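Local atomic coordinates of malate oxidoreductase (Thermotoga maritima, PDB entry 1VL6), a protein that probably catalyses the NAD-dependent oxidative decarboxylation of malate to pyruvate and carbon dioxide. Residues Ala92-Glu97 against Phe112-Leu116. Numbering follows the deposited sequence.
Sequences ALPVME and FPICL
In the beta-alpha-beta unit of the malic enzyme N-terminal domain, helix 89-107 packs on strand 110-115, where Leu-93 and Met-96 meet Pro-113 and Cys-115. The chain passes from strand 71-76 through this helix into the strand, which pairs in parallel with 71-76. The short axes of 92-97 and 112-115 run nearly antiparallel, at 156° and 8.0 Å. No hydrogen bond links the two segments; the contact is apolar and buried. Pro-113 and Cys-115 point toward the helix, while Ile-114 between them points away. With chi1 at -179°, Leu-93 carries CG beside its own carbonyl carbon, and from there CD1 reaches Pro-113 CB at 4.0 Å. Met-96, a selenomethionine, sets its CB 3.7 Å from Pro-113 CB. Its chain bends at chi2 and chi3 and its end leads away from the strand; the side chain also touches Glu-141 and Asp-142. Glu-97 lays its CG 4.1 Å from Pro-113 CG. Its OE1 is hydrogen-bonded to Lys-25 N and its OE2 to Ser-67 OG of the second subunit, whose Ser-134 OG pairs likewise with Cys-115 N. Cys-115 SG lies against the helix beside Ala-92 CB, 3.6 Å from Leu-93 CA and 3.4 Å from Met-96 CG.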
loop_
_atom_site.group_PDB
_atom_site.type_symbol
_atom_site.label_atom_id
_atom_site.label_comp_id
_atom_site.label_asym_id
_atom_site.label_seq_id
_atom_site.Cartn_x
_atom_site.Cartn_y
_atom_site.Cartn_z
ATOM N N ALA A 92 -13.511 22.044 3.627
ATOM C CA ALA A 92 -13.988 20.920 2.829
ATOM C C ALA A 92 -12.925 19.844 2.697
ATOM O O ALA A 92 -13.261 18.672 2.585
ATOM C CB ALA A 92 -14.465 21.365 1.457
ATOM N N LEU A 93 -11.654 20.225 2.722
ATOM C CA LEU A 93 -10.590 19.287 2.348
ATOM C C LEU A 93 -10.588 17.986 3.152
ATOM O O LEU A 93 -10.516 16.923 2.559
ATOM C CB LEU A 93 -9.210 19.945 2.369
ATOM C CG LEU A 93 -8.031 19.044 1.964
ATOM C CD1 LEU A 93 -8.194 18.601 0.557
ATOM C CD2 LEU A 93 -6.676 19.742 2.122
ATOM N N PRO A 94 -10.666 18.031 4.475
ATOM C CA PRO A 94 -10.666 16.796 5.239
ATOM C C PRO A 94 -11.924 15.964 4.961
ATOM O O PRO A 94 -11.906 14.732 5.091
ATOM C CB PRO A 94 -10.602 17.278 6.677
ATOM C CG PRO A 94 -11.145 18.603 6.621
ATOM C CD PRO A 94 -10.742 19.194 5.359
ATOM N N VAL A 95 -12.988 16.628 4.546
ATOM C CA VAL A 95 -14.188 15.913 4.185
ATOM C C VAL A 95 -13.984 15.204 2.834
ATOM O O VAL A 95 -14.287 14.025 2.671
ATOM C CB VAL A 95 -15.415 16.848 4.204
ATOM C CG1 VAL A 95 -16.658 16.082 3.926
ATOM C CG2 VAL A 95 -15.517 17.547 5.577
HETATM N N MSE A 96 -13.415 15.905 1.870
HETATM C CA MSE A 96 -13.178 15.269 0.579
HETATM C C MSE A 96 -12.123 14.142 0.710
HETATM O O MSE A 96 -12.150 13.163 -0.014
HETATM C CB MSE A 96 -12.790 16.303 -0.462
HETATM C CG MSE A 96 -13.790 17.454 -0.661
HETATM SE SE MSE A 96 -15.666 16.857 -0.705
HETATM C CE MSE A 96 -16.501 18.133 0.393
ATOM N N GLU A 97 -11.194 14.275 1.642
ATOM C CA GLU A 97 -10.285 13.190 1.906
ATOM C C GLU A 97 -11.061 11.952 2.418
ATOM O O GLU A 97 -10.797 10.835 2.032
ATOM C CB GLU A 97 -9.251 13.626 2.935
ATOM C CG GLU A 97 -8.083 14.423 2.412
ATOM C CD GLU A 97 -6.840 14.334 3.298
ATOM O OE1 GLU A 97 -6.894 13.789 4.423
ATOM O OE2 GLU A 97 -5.780 14.816 2.869
ATOM N N PHE A 112 -9.182 11.516 -5.802
ATOM C CA PHE A 112 -8.329 12.648 -5.385
ATOM C C PHE A 112 -9.240 13.843 -5.044
ATOM O O PHE A 112 -10.180 14.128 -5.773
ATOM C CB PHE A 112 -7.297 13.011 -6.490
ATOM C CG PHE A 112 -6.401 11.857 -6.872
ATOM C CD1 PHE A 112 -6.844 10.881 -7.762
ATOM C CD2 PHE A 112 -5.145 11.708 -6.285
ATOM C CE1 PHE A 112 -6.052 9.778 -8.074
ATOM C CE2 PHE A 112 -4.335 10.612 -6.599
ATOM C CZ PHE A 112 -4.793 9.646 -7.499
ATOM N N PRO A 113 -9.014 14.494 -3.907
ATOM C CA PRO A 113 -9.760 15.685 -3.580
ATOM C C PRO A 113 -9.282 16.881 -4.337
ATOM O O PRO A 113 -8.088 17.163 -4.329
ATOM C CB PRO A 113 -9.477 15.910 -2.101
ATOM C CG PRO A 113 -8.736 14.740 -1.657
ATOM C CD PRO A 113 -8.126 14.084 -2.804
ATOM N N ILE A 114 -10.232 17.569 -4.973
ATOM C CA ILE A 114 -9.997 18.796 -5.634
ATOM C C ILE A 114 -10.939 19.856 -5.102
ATOM O O ILE A 114 -12.090 19.968 -5.529
ATOM C CB ILE A 114 -10.126 18.575 -7.105
ATOM C CG1 ILE A 114 -8.857 17.875 -7.584
ATOM C CG2 ILE A 114 -10.234 19.916 -7.852
ATOM C CD1 ILE A 114 -9.049 17.193 -8.869
ATOM N N CYS A 115 -10.420 20.600 -4.136
ATOM C CA CYS A 115 -11.131 21.598 -3.412
ATOM C C CYS A 115 -10.681 22.962 -3.926
ATOM O O CYS A 115 -9.501 23.371 -3.776
ATOM C CB CYS A 115 -10.794 21.463 -1.926
ATOM S SG CYS A 115 -11.626 20.097 -1.045
ATOM N N LEU A 116 -11.636 23.688 -4.497
ATOM C CA LEU A 116 -11.367 24.881 -5.278
ATOM C C LEU A 116 -11.627 26.134 -4.486
ATOM O O LEU A 116 -12.641 26.215 -3.790
ATOM C CB LEU A 116 -12.285 24.907 -6.487
ATOM C CG LEU A 116 -12.120 23.634 -7.309
ATOM C CD1 LEU A 116 -13.220 23.575 -8.384
ATOM C CD2 LEU A 116 -10.704 23.560 -7.899
#